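Local coordinates for selenium-binding protein (Sulfolobus tokodaii, PDB 2ECE), which is of unknown function but belongs to the selenium-binding protein family, a beta-propeller, and may bind selenium, at residues A[186-191]-A[207-212]. Numbering follows the deposited sequence.
Sequences DQYLAY and WAVPNT
Tyr191 and Trp207 meet at one end of a beta-propeller blade, where the chain leading into strand 193-196, the first of the blade, passes the chain that leaves strand 201-204, the second. Both side chains have CG anti to the backbone N (chi1 -179° in Tyr191), which sends the two rings off together from neighbouring backbones. Tyr191 brings the CD2-CE2 side of its ring against the indole: CD2 lies 3.4 Å from CB of Trp207, and CE2 sits 3.5 Å above the indole plane, offset toward its rim near CE3. With planes at 75° and a centroid separation of 5.2 Å from the five-membered ring, the pair is oblique. A leucine in place of Tyr191 would probably leave this face of Trp207 partly uncovered and lose the ring contact with His141. Trp405 and Tyr226 also meet the indole, extending the aromatic cluster. Beside the rings, Trp207 N donates to Ala190 O at 3.1 Å, the one backbone hydrogen bond between the two segments. Farther along, Leu189 lies against the backbone of Trp207 and Ala208, its CG 4.0 Å from Ala208 CA and its CD2 near Trp207 O. Val209, the N-cap residue of helix 210-213, turns CG1 beside its own backbone N; that methyl packs 3.8 Å from Leu189 CD1 and 4.0 Å from CE1 of the Tyr188 ring.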
ATOM      1  N   ASP A 186      24.662   0.746   2.784  1.00 23.22           N
ATOM      2  CA  ASP A 186      24.475   2.058   2.188  1.00 23.32           C
ATOM      3  C   ASP A 186      23.020   2.394   1.879  1.00 23.09           C
ATOM      4  O   ASP A 186      22.733   3.273   1.068  1.00 23.10           O
ATOM      5  CB  ASP A 186      25.347   2.221   0.935  1.00 26.70           C
ATOM      6  CG  ASP A 186      24.890   1.368  -0.234  1.00 28.69           C
ATOM      7  OD1 ASP A 186      25.467   1.547  -1.330  1.00 30.97           O
ATOM      8  OD2 ASP A 186      23.974   0.531  -0.076  1.00 27.36           O
ATOM      9  N   GLN A 187      22.094   1.700   2.531  1.00 22.61           N
ATOM     10  CA  GLN A 187      20.676   1.996   2.333  1.00 21.06           C
ATOM     11  C   GLN A 187      20.434   3.364   2.970  1.00 20.69           C
ATOM     12  O   GLN A 187      20.887   3.625   4.088  1.00 20.32           O
ATOM     13  CB  GLN A 187      19.798   0.936   3.010  1.00 20.41           C
ATOM     14  CG  GLN A 187      18.316   1.320   3.098  1.00 20.08           C
ATOM     15  CD  GLN A 187      17.983   2.073   4.379  1.00 20.58           C
ATOM     16  OE1 GLN A 187      17.211   3.036   4.371  1.00 22.17           O
ATOM     17  NE2 GLN A 187      18.555   1.629   5.486  1.00 18.86           N
ATOM     18  N   TYR A 188      19.724   4.235   2.264  1.00 20.58           N
ATOM     19  CA  TYR A 188      19.450   5.576   2.772  1.00 21.62           C
ATOM     20  C   TYR A 188      17.973   5.928   2.587  1.00 20.85           C
ATOM     21  O   TYR A 188      17.310   6.395   3.519  1.00 20.43           O
ATOM     22  CB  TYR A 188      20.362   6.572   2.047  1.00 23.42           C
ATOM     23  CG  TYR A 188      20.221   8.016   2.464  1.00 24.35           C
ATOM     24  CD1 TYR A 188      19.339   8.869   1.803  1.00 23.77           C
ATOM     25  CD2 TYR A 188      20.992   8.539   3.507  1.00 25.38           C
ATOM     26  CE1 TYR A 188      19.226  10.209   2.159  1.00 24.60           C
ATOM     27  CE2 TYR A 188      20.883   9.880   3.876  1.00 25.04           C
ATOM     28  CZ  TYR A 188      20.000  10.707   3.195  1.00 25.54           C
ATOM     29  OH  TYR A 188      19.889  12.030   3.550  1.00 25.33           O
ATOM     30  N   LEU A 189      17.461   5.692   1.387  1.00 20.35           N
ATOM     31  CA  LEU A 189      16.060   5.955   1.074  1.00 20.63           C
ATOM     32  C   LEU A 189      15.179   4.799   1.558  1.00 20.74           C
ATOM     33  O   LEU A 189      15.671   3.706   1.841  1.00 21.70           O
ATOM     34  CB  LEU A 189      15.894   6.124  -0.437  1.00 20.23           C
ATOM     35  CG  LEU A 189      15.764   7.522  -1.059  1.00 23.47           C
ATOM     36  CD1 LEU A 189      16.418   8.594  -0.205  1.00 19.86           C
ATOM     37  CD2 LEU A 189      16.366   7.474  -2.457  1.00 19.81           C
ATOM     38  N   ALA A 190      13.875   5.043   1.647  1.00 20.23           N
ATOM     39  CA  ALA A 190      12.936   4.019   2.095  1.00 19.99           C
ATOM     40  C   ALA A 190      11.551   4.319   1.539  1.00 19.22           C
ATOM     41  O   ALA A 190      11.346   5.347   0.883  1.00 17.58           O
ATOM     42  CB  ALA A 190      12.870   3.997   3.637  1.00 18.75           C
ATOM     43  N   TYR A 191      10.622   3.392   1.767  1.00 18.64           N
ATOM     44  CA  TYR A 191       9.222   3.584   1.368  1.00 18.64           C
ATOM     45  C   TYR A 191       8.360   2.439   1.898  1.00 17.53           C
ATOM     46  O   TYR A 191       7.671   2.581   2.908  1.00 16.32           O
ATOM     47  CB  TYR A 191       9.087   3.609  -0.147  1.00 16.59           C
ATOM     48  CG  TYR A 191       7.663   3.840  -0.614  1.00 16.85           C
ATOM     49  CD1 TYR A 191       6.859   2.797  -1.091  1.00 17.11           C
ATOM     50  CD2 TYR A 191       7.096   5.108  -0.507  1.00 19.14           C
ATOM     51  CE1 TYR A 191       5.512   3.028  -1.442  1.00 17.53           C
ATOM     52  CE2 TYR A 191       5.771   5.346  -0.848  1.00 18.90           C
ATOM     53  CZ  TYR A 191       4.986   4.309  -1.313  1.00 18.09           C
ATOM     54  OH  TYR A 191       3.680   4.566  -1.646  1.00 18.04           O
ATOM     55  N   TRP A 207      11.635   5.573  -2.179  1.00 18.39           N
ATOM     56  CA  TRP A 207      10.864   6.617  -2.837  1.00 20.13           C
ATOM     57  C   TRP A 207      11.779   7.842  -2.810  1.00 20.28           C
ATOM     58  O   TRP A 207      12.590   8.021  -3.713  1.00 21.21           O
ATOM     59  CB  TRP A 207       9.558   6.887  -2.090  1.00 18.23           C
ATOM     60  CG  TRP A 207       8.606   7.801  -2.822  1.00 18.87           C
ATOM     61  CD1 TRP A 207       8.533   8.002  -4.176  1.00 19.10           C
ATOM     62  CD2 TRP A 207       7.530   8.556  -2.248  1.00 18.67           C
ATOM     63  NE1 TRP A 207       7.472   8.828  -4.477  1.00 19.85           N
ATOM     64  CE2 TRP A 207       6.839   9.181  -3.314  1.00 19.67           C
ATOM     65  CE3 TRP A 207       7.076   8.759  -0.939  1.00 18.00           C
ATOM     66  CZ2 TRP A 207       5.723   9.998  -3.108  1.00 19.81           C
ATOM     67  CZ3 TRP A 207       5.962   9.572  -0.734  1.00 18.95           C
ATOM     68  CH2 TRP A 207       5.298  10.180  -1.814  1.00 21.07           C
ATOM     69  N   ALA A 208      11.669   8.652  -1.760  1.00 21.65           N
ATOM     70  CA  ALA A 208      12.497   9.847  -1.591  1.00 22.96           C
ATOM     71  C   ALA A 208      12.280  10.314  -0.157  1.00 23.70           C
ATOM     72  O   ALA A 208      11.339   9.862   0.486  1.00 23.21           O
ATOM     73  CB  ALA A 208      12.072  10.934  -2.575  1.00 22.85           C
ATOM     74  N   VAL A 209      13.137  11.200   0.350  1.00 22.33           N
ATOM     75  CA  VAL A 209      12.977  11.680   1.721  1.00 21.76           C
ATOM     76  C   VAL A 209      11.850  12.703   1.807  1.00 22.53           C
ATOM     77  O   VAL A 209      11.425  13.259   0.794  1.00 23.41           O
ATOM     78  CB  VAL A 209      14.277  12.324   2.267  1.00 21.65           C
ATOM     79  CG1 VAL A 209      15.426  11.329   2.181  1.00 20.73           C
ATOM     80  CG2 VAL A 209      14.591  13.602   1.508  1.00 20.49           C
ATOM     81  N   PRO A 210      11.337  12.951   3.023  1.00 22.35           N
ATOM     82  CA  PRO A 210      10.252  13.911   3.247  1.00 24.24           C
ATOM     83  C   PRO A 210      10.484  15.271   2.603  1.00 25.71           C
ATOM     84  O   PRO A 210       9.615  15.795   1.906  1.00 25.93           O
ATOM     85  CB  PRO A 210      10.190  14.000   4.769  1.00 23.63           C
ATOM     86  CG  PRO A 210      10.499  12.590   5.167  1.00 23.36           C
ATOM     87  CD  PRO A 210      11.688  12.268   4.280  1.00 22.13           C
ATOM     88  N   ASN A 211      11.660  15.845   2.835  1.00 26.73           N
ATOM     89  CA  ASN A 211      11.960  17.153   2.274  1.00 28.07           C
ATOM     90  C   ASN A 211      11.936  17.186   0.751  1.00 27.98           C
ATOM     91  O   ASN A 211      11.947  18.259   0.151  1.00 28.92           O
ATOM     92  CB  ASN A 211      13.302  17.666   2.817  1.00 28.45           C
ATOM     93  CG  ASN A 211      13.233  17.976   4.301  1.00 29.65           C
ATOM     94  OD1 ASN A 211      12.150  18.214   4.834  1.00 29.98           O
ATOM     95  ND2 ASN A 211      14.382  17.981   4.974  1.00 30.87           N
ATOM     96  N   THR A 212      11.886  16.015   0.120  1.00 27.73           N
ATOM     97  CA  THR A 212      11.826  15.955  -1.338  1.00 27.10           C
ATOM     98  C   THR A 212      10.385  15.846  -1.844  1.00 27.20           C
ATOM     99  O   THR A 212       9.996  16.532  -2.795  1.00 25.03           O
ATOM    100  CB  THR A 212      12.600  14.736  -1.900  1.00 28.07           C
ATOM    101  OG1 THR A 212      14.006  14.894  -1.662  1.00 29.36           O
ATOM    102  CG2 THR A 212      12.345  14.593  -3.400  1.00 24.98           C
TER